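Local coordinates for protein ADP-ribosylating toxin CARDS (Mycoplasma pneumoniae, PDB 4TLV) that transfers the ADP-ribosyl group from NAD(+) to multiple target proteins, disrupts respiratory epithelium and drives vacuole formation in mammalian cells, at residues E134-G139 / Q195-T200; R33-H38 / R93-N98; Y454-P457 / S463-M466; D470-Y475 / I482-D487; T367-D370 / F376-S379. All coordinates share one frame; numbering follows the deposited sequence.

Interaction 1: residues E134-G139 / Q195-T200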
# COMPACT_ATOMS: atom_id res chain seq x y z
N GLU A 134 -7.04 2.49 4.26
CA GLU A 134 -8.25 2.90 4.99
C GLU A 134 -8.61 2.01 6.17
O GLU A 134 -8.68 0.79 6.05
CB GLU A 134 -9.48 3.03 4.08
CG GLU A 134 -10.75 3.40 4.90
CD GLU A 134 -11.98 3.70 4.05
OE1 GLU A 134 -11.95 3.46 2.83
OE2 GLU A 134 -12.98 4.16 4.64
N TRP A 135 -8.83 2.63 7.32
CA TRP A 135 -9.51 2.00 8.44
C TRP A 135 -10.81 2.78 8.54
O TRP A 135 -10.79 4.02 8.60
CB TRP A 135 -8.69 2.15 9.72
CG TRP A 135 -7.52 1.22 9.77
CD1 TRP A 135 -6.32 1.38 9.14
CD2 TRP A 135 -7.44 -0.02 10.49
NE1 TRP A 135 -5.49 0.31 9.42
CE2 TRP A 135 -6.16 -0.56 10.25
CE3 TRP A 135 -8.33 -0.73 11.32
CZ2 TRP A 135 -5.74 -1.77 10.81
CZ3 TRP A 135 -7.92 -1.92 11.86
CH2 TRP A 135 -6.62 -2.44 11.61
N PHE A 136 -11.94 2.10 8.50
CA PHE A 136 -13.21 2.79 8.63
C PHE A 136 -13.79 2.52 10.00
O PHE A 136 -13.53 1.47 10.59
CB PHE A 136 -14.20 2.40 7.51
CG PHE A 136 -14.63 0.95 7.54
CD1 PHE A 136 -13.87 -0.03 6.91
CD2 PHE A 136 -15.83 0.57 8.15
CE1 PHE A 136 -14.27 -1.36 6.91
CE2 PHE A 136 -16.23 -0.76 8.14
CZ PHE A 136 -15.45 -1.73 7.51
N THR A 137 -14.55 3.48 10.53
CA THR A 137 -15.20 3.28 11.82
C THR A 137 -16.64 2.90 11.57
O THR A 137 -17.26 3.36 10.60
CB THR A 137 -15.14 4.52 12.71
OG1 THR A 137 -15.87 5.58 12.09
CG2 THR A 137 -13.68 4.97 12.90
N ASP A 138 -17.15 2.01 12.41
CA ASP A 138 -18.52 1.55 12.30
C ASP A 138 -19.29 2.55 13.14
O ASP A 138 -19.56 2.32 14.33
CB ASP A 138 -18.62 0.12 12.86
CG ASP A 138 -19.94 -0.56 12.53
OD1 ASP A 138 -20.84 0.10 11.94
OD2 ASP A 138 -20.07 -1.75 12.86
N GLY A 139 -19.56 3.70 12.54
CA GLY A 139 -20.26 4.78 13.23
C GLY A 139 -19.41 5.96 13.67
O GLY A 139 -18.23 6.06 13.32
N GLN A 195 -9.91 -7.84 13.60
CA GLN A 195 -10.78 -8.72 12.82
C GLN A 195 -11.37 -8.04 11.60
O GLN A 195 -11.56 -6.83 11.59
CB GLN A 195 -11.94 -9.21 13.68
CG GLN A 195 -11.58 -9.55 15.09
CD GLN A 195 -11.48 -11.01 15.30
OE1 GLN A 195 -12.43 -11.65 15.74
NE2 GLN A 195 -10.31 -11.57 14.99
N PRO A 196 -11.69 -8.83 10.57
CA PRO A 196 -12.43 -8.30 9.41
C PRO A 196 -13.83 -7.93 9.85
O PRO A 196 -14.43 -8.59 10.72
CB PRO A 196 -12.51 -9.48 8.44
CG PRO A 196 -11.98 -10.66 9.14
CD PRO A 196 -11.44 -10.28 10.48
N TRP A 197 -14.35 -6.87 9.26
CA TRP A 197 -15.69 -6.40 9.61
C TRP A 197 -16.78 -7.28 9.00
O TRP A 197 -16.67 -7.71 7.86
CB TRP A 197 -15.89 -4.97 9.10
CG TRP A 197 -17.21 -4.42 9.46
CD1 TRP A 197 -17.57 -3.83 10.65
CD2 TRP A 197 -18.39 -4.40 8.63
NE1 TRP A 197 -18.89 -3.45 10.60
CE2 TRP A 197 -19.42 -3.79 9.38
CE3 TRP A 197 -18.67 -4.85 7.34
CZ2 TRP A 197 -20.70 -3.60 8.87
CZ3 TRP A 197 -19.95 -4.66 6.83
CH2 TRP A 197 -20.95 -4.05 7.61
N LEU A 198 -17.84 -7.53 9.77
CA LEU A 198 -19.08 -8.10 9.25
C LEU A 198 -20.17 -7.38 10.02
O LEU A 198 -19.92 -6.88 11.11
CB LEU A 198 -19.17 -9.61 9.53
CG LEU A 198 -18.34 -10.52 8.61
CD1 LEU A 198 -18.57 -11.97 8.97
CD2 LEU A 198 -18.65 -10.27 7.14
N PRO A 199 -21.39 -7.32 9.46
CA PRO A 199 -22.45 -6.48 10.02
C PRO A 199 -23.14 -7.05 11.25
O PRO A 199 -23.83 -6.28 11.94
CB PRO A 199 -23.46 -6.40 8.86
CG PRO A 199 -23.28 -7.69 8.16
CD PRO A 199 -21.77 -7.90 8.16
N THR A 200 -22.99 -8.35 11.52
CA THR A 200 -23.71 -8.98 12.62
C THR A 200 -22.74 -9.69 13.57
O THR A 200 -21.59 -9.95 13.20
CB THR A 200 -24.76 -9.99 12.08
OG1 THR A 200 -24.08 -11.05 11.41
CG2 THR A 200 -25.70 -9.33 11.09
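Trp197 is the residue through which loop 195-200 meets Phe136 and Asp138 of strand 134-138, a good example of one indole serving two chemistries at once. Just ahead of it, Pro196 points away from the strand and packs on Asn98 of helix 92-104, while the backbone N of Trp197 bonds to Thr95 OG1 of the same helix. At Trp197 itself, CG stands anti to the backbone N (chi1 -178°), which sends the indole across to the strand. Phe136 presents its edge to one indole face: Phe136 CZ comes within 3.6 Å of Trp197 CB, and Phe136 CE2 lies 4.0 Å from Trp197 CG. The pair is T-shaped, with planes at 71° and 5.3 Å between the centroids of the Phe136 ring and the five-membered ring of Trp197. Strand 134-138 is the middle one of the antiparallel trio 49-53, 134-138, 89-91 of the mono-ADP-ribosyltransferase domain, and Phe49 and Tyr90 from its two neighbours also meet Trp197 edge-to-face. At the indole edge, Trp197 NE1 gives a nearly straight hydrogen bond of 3.1 Å to Asp138 OD2, in the ring plane but 72° out of the carboxylate plane. The same OD2 takes a salt bridge from Arg33. Next, Leu198 turns away onto Leu99. Pro199 lays its N on the indole face opposite Phe136, and its O accepts from Arg33 NH1.

Interaction 2: residues R33-H38 / R93-N98. With ACT (acetate ion), chain N.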
# COMPACT_ATOMS: atom_id res chain seq x y z
N ARG A 33 -24.97 0.75 6.54
CA ARG A 33 -23.77 -0.04 6.83
C ARG A 33 -23.54 -1.00 5.67
O ARG A 33 -23.82 -2.18 5.76
CB ARG A 33 -23.91 -0.81 8.16
CG ARG A 33 -23.93 0.07 9.39
CD ARG A 33 -24.32 -0.71 10.64
NE ARG A 33 -23.21 -1.40 11.30
CZ ARG A 33 -23.22 -2.69 11.61
NH1 ARG A 33 -24.26 -3.44 11.27
NH2 ARG A 33 -22.20 -3.24 12.25
N ASN A 34 -23.06 -0.47 4.55
CA ASN A 34 -22.84 -1.29 3.37
C ASN A 34 -21.39 -1.16 2.96
O ASN A 34 -20.96 -0.08 2.54
CB ASN A 34 -23.77 -0.83 2.23
CG ASN A 34 -23.67 -1.71 1.00
OD1 ASN A 34 -22.57 -2.02 0.53
ND2 ASN A 34 -24.83 -2.13 0.47
N PHE A 35 -20.63 -2.25 3.08
CA PHE A 35 -19.18 -2.16 2.88
C PHE A 35 -18.82 -1.77 1.44
O PHE A 35 -18.02 -0.85 1.21
CB PHE A 35 -18.50 -3.48 3.26
CG PHE A 35 -17.02 -3.51 2.96
CD1 PHE A 35 -16.13 -2.80 3.75
CD2 PHE A 35 -16.52 -4.26 1.90
CE1 PHE A 35 -14.77 -2.83 3.48
CE2 PHE A 35 -15.16 -4.29 1.62
CZ PHE A 35 -14.28 -3.57 2.42
N PHE A 36 -19.39 -2.47 0.47
CA PHE A 36 -19.05 -2.19 -0.92
C PHE A 36 -19.45 -0.78 -1.37
O PHE A 36 -18.70 -0.13 -2.10
CB PHE A 36 -19.63 -3.26 -1.87
CG PHE A 36 -18.85 -4.54 -1.87
CD1 PHE A 36 -17.76 -4.71 -2.71
CD2 PHE A 36 -19.18 -5.57 -1.02
CE1 PHE A 36 -17.03 -5.90 -2.71
CE2 PHE A 36 -18.46 -6.75 -1.01
CZ PHE A 36 -17.39 -6.92 -1.85
N GLU A 37 -20.62 -0.31 -0.94
CA GLU A 37 -21.04 1.05 -1.29
C GLU A 37 -20.09 2.10 -0.72
O GLU A 37 -19.90 3.18 -1.30
CB GLU A 37 -22.47 1.33 -0.82
CG GLU A 37 -23.53 0.61 -1.67
CD GLU A 37 -24.95 0.91 -1.23
OE1 GLU A 37 -25.13 1.62 -0.22
OE2 GLU A 37 -25.89 0.44 -1.90
N HIS A 38 -19.52 1.81 0.45
CA HIS A 38 -18.59 2.73 1.09
C HIS A 38 -17.25 2.78 0.34
O HIS A 38 -16.68 3.86 0.13
CB HIS A 38 -18.35 2.34 2.54
CG HIS A 38 -17.28 3.14 3.20
ND1 HIS A 38 -17.42 4.49 3.45
CD2 HIS A 38 -16.03 2.80 3.58
CE1 HIS A 38 -16.30 4.95 3.99
NE2 HIS A 38 -15.44 3.94 4.08
N ARG A 93 -9.09 -3.14 3.63
CA ARG A 93 -8.51 -4.22 2.81
C ARG A 93 -8.75 -5.63 3.40
O ARG A 93 -9.17 -6.54 2.69
CB ARG A 93 -7.01 -4.00 2.51
CG ARG A 93 -6.76 -3.05 1.30
CD ARG A 93 -6.50 -3.84 -0.01
NE ARG A 93 -5.24 -4.57 0.12
CZ ARG A 93 -5.12 -5.89 0.20
NH1 ARG A 93 -6.19 -6.67 0.10
NH2 ARG A 93 -3.92 -6.42 0.38
N ALA A 94 -8.49 -5.79 4.70
CA ALA A 94 -8.65 -7.09 5.34
C ALA A 94 -10.12 -7.51 5.31
O ALA A 94 -10.44 -8.70 5.14
CB ALA A 94 -8.13 -7.05 6.79
N THR A 95 -11.00 -6.54 5.50
CA THR A 95 -12.43 -6.81 5.44
C THR A 95 -12.79 -7.37 4.05
O THR A 95 -13.53 -8.35 3.93
CB THR A 95 -13.27 -5.53 5.76
OG1 THR A 95 -13.06 -5.17 7.13
CG2 THR A 95 -14.77 -5.78 5.52
N GLY A 96 -12.23 -6.76 3.01
CA GLY A 96 -12.47 -7.20 1.64
C GLY A 96 -11.92 -8.59 1.38
O GLY A 96 -12.58 -9.41 0.74
N GLU A 97 -10.73 -8.89 1.88
CA GLU A 97 -10.15 -10.21 1.68
C GLU A 97 -10.97 -11.32 2.34
O GLU A 97 -11.07 -12.45 1.84
CB GLU A 97 -8.72 -10.27 2.22
CG GLU A 97 -7.74 -9.39 1.44
CD GLU A 97 -7.73 -9.70 -0.03
OE1 GLU A 97 -7.30 -10.83 -0.41
OE2 GLU A 97 -8.15 -8.82 -0.83
N ASN A 98 -11.53 -11.01 3.50
CA ASN A 98 -12.38 -11.95 4.21
C ASN A 98 -13.64 -12.23 3.38
O ASN A 98 -14.05 -13.39 3.22
CB ASN A 98 -12.72 -11.42 5.62
CG ASN A 98 -13.45 -12.44 6.47
OD1 ASN A 98 -12.93 -13.52 6.74
ND2 ASN A 98 -14.68 -12.11 6.89
C ACT N . -3.92 -10.33 0.14
O ACT N . -4.37 -9.19 0.39
OXT ACT N . -4.75 -11.27 0.11
CH3 ACT N . -2.46 -10.53 -0.11
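Phe35 contributes the most surface here, its ring reaching from the first turn of helix 35-40 to the flank of helix 92-104. With CG anti to the backbone N (chi1 175°), the ring projects at Thr95 and Gly96. Thr95 supplies a methyl: CG2 sits over one ring face, 3.7 Å from the centroid of Phe35 and 16° off the normal, a CH-pi contact. At Gly96 the far end of the ring rests against the main chain, with Phe35 CZ 3.8 Å from Gly96 N and Phe35 CE2 4.0 Å from Gly96 CA. The two branches of Thr95 divide the work, since OG1 is bonded to Asn91 O, at the end of strand 89-91 just before the helix. Leu99 and Leu125 add further apolar cover to Phe35. The start of the helix bearing Phe35 is fixed by Asn34 at the N-cap, whose OD1 accepts from Glu37 N at 3.0 Å. Charge gathers on another flank of 93-98, where Arg93 NH1 pairs with Glu97 OE2 at 3.1 Å. Arg93 NH1 and NH2 both donate to one oxygen of an acetate, probably from the crystallisation liquor, NH2 at 2.8 Å from acetate O, and Arg93 NE reaches Phe591 O. No hydrogen bond links the two segments, so their buried contact rests on van der Waals and CH-pi contacts, while the polar bonds of Thr95, Arg93 and Asn34 run to other partners.

Interaction 3: residues Y454-P457 / S463-M466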
# COMPACT_ATOMS: atom_id res chain seq x y z
N TYR A 454 11.40 -23.02 11.54
CA TYR A 454 10.79 -22.50 10.32
C TYR A 454 11.24 -23.22 9.05
O TYR A 454 12.40 -23.62 8.91
CB TYR A 454 11.10 -21.00 10.18
CG TYR A 454 10.49 -20.16 11.26
CD1 TYR A 454 11.09 -20.06 12.51
CD2 TYR A 454 9.30 -19.47 11.04
CE1 TYR A 454 10.53 -19.29 13.51
CE2 TYR A 454 8.73 -18.69 12.05
CZ TYR A 454 9.35 -18.61 13.27
OH TYR A 454 8.80 -17.84 14.27
N TYR A 455 10.31 -23.35 8.11
CA TYR A 455 10.60 -23.90 6.80
C TYR A 455 10.11 -22.98 5.69
O TYR A 455 9.15 -22.22 5.87
CB TYR A 455 9.92 -25.24 6.63
CG TYR A 455 10.45 -26.29 7.58
CD1 TYR A 455 9.95 -26.39 8.88
CD2 TYR A 455 11.46 -27.17 7.19
CE1 TYR A 455 10.44 -27.36 9.77
CE2 TYR A 455 11.95 -28.14 8.07
CZ TYR A 455 11.44 -28.23 9.35
OH TYR A 455 11.93 -29.19 10.21
N THR A 456 10.76 -23.08 4.54
CA THR A 456 10.49 -22.23 3.39
C THR A 456 10.32 -23.12 2.15
O THR A 456 10.96 -24.17 2.02
CB THR A 456 11.63 -21.20 3.20
OG1 THR A 456 11.24 -20.21 2.25
CG2 THR A 456 12.92 -21.88 2.74
N PRO A 457 9.44 -22.72 1.22
CA PRO A 457 9.23 -23.50 0.00
C PRO A 457 10.48 -23.46 -0.87
O PRO A 457 11.24 -22.48 -0.84
CB PRO A 457 8.10 -22.75 -0.72
CG PRO A 457 7.60 -21.74 0.24
CD PRO A 457 8.68 -21.46 1.21
N SER A 463 10.79 -28.43 0.84
CA SER A 463 11.08 -27.32 1.75
C SER A 463 12.51 -27.37 2.26
O SER A 463 13.12 -28.43 2.35
CB SER A 463 10.13 -27.32 2.97
OG SER A 463 8.79 -27.45 2.57
N TYR A 464 13.01 -26.20 2.61
CA TYR A 464 14.32 -26.02 3.21
C TYR A 464 14.05 -25.53 4.63
O TYR A 464 13.07 -24.83 4.87
CB TYR A 464 15.06 -24.96 2.39
CG TYR A 464 16.48 -24.61 2.75
CD1 TYR A 464 16.80 -24.09 4.00
CD2 TYR A 464 17.50 -24.72 1.81
CE1 TYR A 464 18.10 -23.72 4.32
CE2 TYR A 464 18.82 -24.36 2.12
CZ TYR A 464 19.11 -23.86 3.38
OH TYR A 464 20.40 -23.49 3.70
N GLN A 465 14.91 -25.90 5.56
CA GLN A 465 14.72 -25.49 6.94
C GLN A 465 15.38 -24.16 7.22
O GLN A 465 16.56 -24.09 7.55
CB GLN A 465 15.22 -26.57 7.92
CG GLN A 465 14.69 -26.40 9.34
CD GLN A 465 15.43 -25.35 10.13
OE1 GLN A 465 16.59 -25.54 10.51
NE2 GLN A 465 14.76 -24.23 10.42
N MET A 466 14.60 -23.10 7.06
CA MET A 466 15.01 -21.74 7.38
C MET A 466 13.78 -20.86 7.22
O MET A 466 12.80 -21.24 6.57
CB MET A 466 16.14 -21.28 6.44
CG MET A 466 15.76 -21.30 4.97
SD MET A 466 17.04 -20.69 3.83
CE MET A 466 16.60 -18.96 3.71
O HOH W 1 14.10 -22.06 12.23
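The ring of Tyr455 carries the aliphatic part of Gln465 over one face, CG lying 3.9 Å from the Tyr455 centroid and 29° off the normal, and it also stacks with Trp448. The amide plane of Gln465 stands steeply to that ring. With CG anti to the backbone N (chi1 -163°), the bend at chi2 carries the amide back and brings Gln465 NE2 to Tyr454 O at 2.9 Å, in the carbonyl plane and on a lone pair, with an N-H...O angle of 158°. A water at the edge of the Tyr454 ring accepts from Tyr454 N at 2.9 Å and, weakly, from Gln465 NE2. The Tyr464 ring has Met466 N at its edge, while Tyr464 CB touches Thr456 CG2 at 3.8 Å. Thr456 CG2 also meets Met466 CG at 3.7 Å. Between the chains, Thr456 and Tyr464 form an antiparallel hydrogen-bonded pair, Thr456 N to Tyr464 O and Tyr464 N to Thr456 O both spanning 2.9 Å. Beyond them, the glutamine amide takes over the bonding of Tyr454 O as the strand pairing gives out, an instance of a side chain extending a backbone pattern. The hairpin forms two-thirds of the antiparallel trio 448-450, 453-457, 463-464 in the D3 beta-trefoil. Ser463 OG joins it to Trp448, Gly565 and Trp567, and Thr456 OG1 to Thr468.

Interaction 4: residues D470-Y475 / I482-D487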
# COMPACT_ATOMS: atom_id res chain seq x y z
N ASP A 470 12.65 -12.07 3.37
CA ASP A 470 11.90 -10.97 2.80
C ASP A 470 12.21 -10.88 1.31
O ASP A 470 13.32 -11.21 0.88
CB ASP A 470 12.30 -9.65 3.46
CG ASP A 470 11.99 -9.62 4.94
OD1 ASP A 470 10.79 -9.71 5.29
OD2 ASP A 470 12.93 -9.49 5.74
N GLY A 471 11.24 -10.41 0.53
CA GLY A 471 11.48 -10.05 -0.85
C GLY A 471 11.57 -11.22 -1.82
O GLY A 471 12.21 -11.11 -2.88
N GLN A 472 10.90 -12.33 -1.48
CA GLN A 472 11.03 -13.55 -2.29
C GLN A 472 9.71 -14.14 -2.80
O GLN A 472 9.59 -14.53 -3.96
CB GLN A 472 11.78 -14.63 -1.51
CG GLN A 472 12.16 -15.80 -2.39
CD GLN A 472 13.05 -16.78 -1.68
OE1 GLN A 472 14.27 -16.76 -1.83
NE2 GLN A 472 12.44 -17.64 -0.89
N ILE A 473 8.72 -14.22 -1.92
CA ILE A 473 7.45 -14.83 -2.28
C ILE A 473 6.37 -13.79 -2.17
O ILE A 473 6.20 -13.16 -1.13
CB ILE A 473 7.13 -16.04 -1.35
CG1 ILE A 473 8.34 -16.99 -1.32
CG2 ILE A 473 5.87 -16.73 -1.83
CD1 ILE A 473 8.10 -18.35 -0.67
N PHE A 474 5.64 -13.62 -3.26
CA PHE A 474 4.71 -12.51 -3.43
C PHE A 474 3.34 -12.97 -3.87
O PHE A 474 3.17 -14.04 -4.44
CB PHE A 474 5.23 -11.56 -4.50
CG PHE A 474 6.55 -10.93 -4.16
CD1 PHE A 474 7.74 -11.58 -4.50
CD2 PHE A 474 6.62 -9.70 -3.53
CE1 PHE A 474 8.96 -11.01 -4.21
CE2 PHE A 474 7.85 -9.13 -3.24
CZ PHE A 474 9.02 -9.79 -3.59
N TYR A 475 2.36 -12.11 -3.62
CA TYR A 475 1.01 -12.33 -4.11
C TYR A 475 0.65 -11.13 -4.98
O TYR A 475 0.76 -9.99 -4.53
CB TYR A 475 0.08 -12.43 -2.92
CG TYR A 475 -1.38 -12.75 -3.22
CD1 TYR A 475 -1.78 -14.03 -3.57
CD2 TYR A 475 -2.36 -11.79 -3.06
CE1 TYR A 475 -3.13 -14.33 -3.79
CE2 TYR A 475 -3.70 -12.08 -3.28
CZ TYR A 475 -4.08 -13.36 -3.64
OH TYR A 475 -5.43 -13.62 -3.83
N ILE A 482 0.42 -16.37 -7.06
CA ILE A 482 1.49 -16.38 -6.08
C ILE A 482 2.79 -16.69 -6.82
O ILE A 482 2.83 -17.62 -7.62
CB ILE A 482 1.25 -17.45 -5.00
CG1 ILE A 482 0.12 -16.96 -4.07
CG2 ILE A 482 2.50 -17.70 -4.16
CD1 ILE A 482 -0.42 -18.03 -3.13
N PHE A 483 3.84 -15.91 -6.56
CA PHE A 483 5.09 -16.11 -7.28
C PHE A 483 6.34 -16.03 -6.40
O PHE A 483 6.34 -15.40 -5.33
CB PHE A 483 5.19 -15.22 -8.53
CG PHE A 483 5.20 -13.72 -8.25
CD1 PHE A 483 4.03 -12.98 -8.22
CD2 PHE A 483 6.41 -13.05 -8.07
CE1 PHE A 483 4.05 -11.59 -7.99
CE2 PHE A 483 6.44 -11.67 -7.86
CZ PHE A 483 5.26 -10.94 -7.82
N PHE A 484 7.39 -16.69 -6.87
CA PHE A 484 8.66 -16.83 -6.17
C PHE A 484 9.69 -16.18 -7.09
O PHE A 484 9.84 -16.58 -8.24
CB PHE A 484 8.95 -18.34 -6.02
CG PHE A 484 10.19 -18.69 -5.25
CD1 PHE A 484 11.45 -18.31 -5.69
CD2 PHE A 484 10.09 -19.50 -4.11
CE1 PHE A 484 12.60 -18.67 -4.97
CE2 PHE A 484 11.23 -19.87 -3.40
CZ PHE A 484 12.49 -19.45 -3.83
N VAL A 485 10.40 -15.17 -6.59
CA VAL A 485 11.39 -14.49 -7.41
C VAL A 485 12.76 -15.08 -7.13
O VAL A 485 13.33 -14.86 -6.07
CB VAL A 485 11.43 -12.96 -7.15
CG1 VAL A 485 12.51 -12.29 -8.00
CG2 VAL A 485 10.05 -12.33 -7.43
N GLN A 486 13.26 -15.86 -8.07
CA GLN A 486 14.60 -16.43 -7.97
C GLN A 486 15.61 -15.31 -8.18
O GLN A 486 16.59 -15.18 -7.45
CB GLN A 486 14.79 -17.51 -9.03
CG GLN A 486 16.18 -18.12 -9.05
CD GLN A 486 16.29 -19.24 -10.07
OE1 GLN A 486 16.37 -19.01 -11.28
NE2 GLN A 486 16.29 -20.48 -9.59
N ASP A 487 15.36 -14.52 -9.21
CA ASP A 487 16.09 -13.28 -9.43
C ASP A 487 15.31 -12.44 -10.42
O ASP A 487 14.20 -12.80 -10.82
CB ASP A 487 17.52 -13.54 -9.92
CG ASP A 487 17.58 -14.31 -11.24
OD1 ASP A 487 16.70 -14.12 -12.11
OD2 ASP A 487 18.53 -15.09 -11.41
O HOH W 2 14.24 -12.63 -4.44
O HOH W 3 15.31 -15.77 -4.29
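Gln472 lays its side chain along one face of Phe484, the two running side by side in the same direction. Its amide is stacked almost parallel to the ring (planes 19° apart), with Gln472 NE2 3.5 Å from Phe484 CZ and Gln472 CG 4.0 Å from the Phe484 centroid. A water beside this stack probably bridges Gln472 OE1 and Val485 O. On the same face of the hairpin, the Ile473 tip leans obliquely on Phe484, and Ile482 CG1 meets the edge of the Tyr475 ring at CD1, 3.5 Å away. The opposite face belongs to Phe474 and Phe483. Here the rings are nearly parallel but slid apart, so the overlap is between Phe474 CB and the Phe483 face, 3.6 Å from CB to the Phe483 centroid. Phe483 achieves this with CG lying between its backbone N and carbonyl carbon (chi1 64°), which folds the ring back across Phe474. Val485 CG2 closes on Phe474 CE1 at 3.6 Å, and both residues touch Val354 of the D2 domain. The backbones are joined by Phe474 N to Phe483 O (2.8 Å), Phe483 N to Phe474 O (2.9 Å) and Val485 N to Gln472 O (2.8 Å), the strand axes making an angle of 150°. Tyr475 carries its hydroxyl on to Trp526 O and Arg126. Past Val485, a classic bulge at Gln486 and Asp487, facing Asn490, turns the corner. The whole is a twisted antiparallel beta hairpin with two apolar faces, the two-stranded building block of the beta-trefoil fold of D3, whose three repeats each hold four strands.

Interaction 5: residues T367-D370 / F376-S379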
# COMPACT_ATOMS: atom_id res chain seq x y z
N THR A 367 9.77 16.01 1.52
CA THR A 367 9.24 17.18 2.21
C THR A 367 9.99 18.46 1.82
O THR A 367 11.22 18.50 1.89
CB THR A 367 9.30 16.98 3.74
OG1 THR A 367 10.67 16.88 4.14
CG2 THR A 367 8.62 15.69 4.12
N PRO A 368 9.25 19.50 1.40
CA PRO A 368 9.88 20.71 0.88
C PRO A 368 10.63 21.39 2.01
O PRO A 368 10.11 21.42 3.11
CB PRO A 368 8.69 21.59 0.45
CG PRO A 368 7.45 20.81 0.73
CD PRO A 368 7.80 19.64 1.59
N GLN A 369 11.84 21.88 1.76
CA GLN A 369 12.64 22.46 2.84
C GLN A 369 12.74 23.99 2.76
O GLN A 369 13.11 24.65 3.73
CB GLN A 369 14.04 21.84 2.86
CG GLN A 369 14.02 20.34 3.15
CD GLN A 369 13.46 20.01 4.51
OE1 GLN A 369 12.37 19.43 4.64
NE2 GLN A 369 14.20 20.39 5.55
N ASP A 370 12.41 24.55 1.60
CA ASP A 370 12.50 25.99 1.38
C ASP A 370 11.11 26.52 1.07
O ASP A 370 10.22 25.77 0.67
CB ASP A 370 13.47 26.32 0.25
CG ASP A 370 13.08 25.66 -1.08
OD1 ASP A 370 12.29 24.70 -1.05
OD2 ASP A 370 13.55 26.10 -2.14
N PHE A 376 13.87 19.33 -1.67
CA PHE A 376 13.10 18.32 -0.95
C PHE A 376 13.98 17.31 -0.23
O PHE A 376 14.84 16.68 -0.83
CB PHE A 376 12.17 17.60 -1.95
CG PHE A 376 11.09 18.48 -2.51
CD1 PHE A 376 11.38 19.40 -3.51
CD2 PHE A 376 9.79 18.38 -2.06
CE1 PHE A 376 10.38 20.22 -4.04
CE2 PHE A 376 8.79 19.20 -2.58
CZ PHE A 376 9.09 20.12 -3.56
N ARG A 377 13.73 17.15 1.06
CA ARG A 377 14.37 16.12 1.86
C ARG A 377 13.64 14.81 1.62
O ARG A 377 12.41 14.77 1.59
CB ARG A 377 14.33 16.50 3.33
CG ARG A 377 14.66 15.35 4.32
CD ARG A 377 14.77 15.91 5.75
NE ARG A 377 15.93 16.79 5.89
CZ ARG A 377 16.01 17.85 6.70
NH1 ARG A 377 14.97 18.21 7.45
NH2 ARG A 377 17.12 18.55 6.75
N VAL A 378 14.40 13.75 1.44
CA VAL A 378 13.81 12.44 1.17
C VAL A 378 14.08 11.56 2.38
O VAL A 378 15.25 11.31 2.70
CB VAL A 378 14.42 11.83 -0.10
CG1 VAL A 378 13.87 10.40 -0.35
CG2 VAL A 378 14.12 12.73 -1.29
N SER A 379 13.03 11.11 3.05
CA SER A 379 13.17 10.39 4.32
C SER A 379 12.63 8.98 4.22
O SER A 379 11.64 8.74 3.53
CB SER A 379 12.43 11.14 5.44
OG SER A 379 12.94 12.46 5.58
O HOH W 4 11.13 13.92 4.04
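Phe376 and Pro368 form the close-packed side of this hairpin, the ring of Phe376 lying against the proline. Pro368 CA stands over the aromatic face, 4.2 Å from the Phe376 centroid and 28° off the normal, and Pro368 CB reaches Phe376 CE2 at 3.9 Å. The ring gets there because Phe376 CG is anti to its own carbonyl carbon, beside the backbone N, and it is covered further by Val422 and Val432. Proline has no N-H to offer, and this is no loss, as it occupies a non-hydrogen-bonded position opposite Phe376. The neighbouring pair does the bonding: Thr367 N to Arg377 O at 2.9 Å and Arg377 N to Thr367 O at 3.0 Å, with Phe376 CA adding a CA-H...O contact of 3.4 Å to Thr367 O. The other face, with Thr367, Gln369 and Arg377, is polar and partly exposed. The amide of Gln369 lies over one face of the Arg377 guanidinium, their planes 49° apart, while Arg377 NE forms a salt bridge with Glu417. Thr367 OG1, placed between the backbone N and carbonyl carbon (chi1 64°), reaches a water at 3.0 Å. That water donates to Arg377 O at 2.9 Å and to Ser379 OG at 2.8 Å, so one solvent molecule ties together three groups from both strands. Strands 364-368 and 375-380 form a D2 beta-trefoil hairpin with one apolar and one polar face. Strand 375-380 pairs next with 415-421, whose Gln419 touches both Gln369 and Arg377, and Ser379 OG bonds to Asn388 O at the start of strand 388-393.

In the fold
Interactions 1 and 2 belong together in the ADP-ribosyltransferase domain, their centres about 8 Å apart; Arg33 of one bridges to Asp138 of the other, and His38 lies close to Glu134. Both are buried side-chain contacts between elements distant in sequence, the first part polar, the second apolar. The remaining three are antiparallel hairpins built on backbone bonds. Interactions 3 and 4 share the D3 trefoil and touch where Pro457 packs on Ile473; interaction 4 is buried and rich in phenylalanine, interaction 3 is only partly buried and adds a side-chain amide bond and a water to its two backbone bonds. Interaction 5, a surface hairpin of D2, pairs an apolar face with a hydrated, charged one.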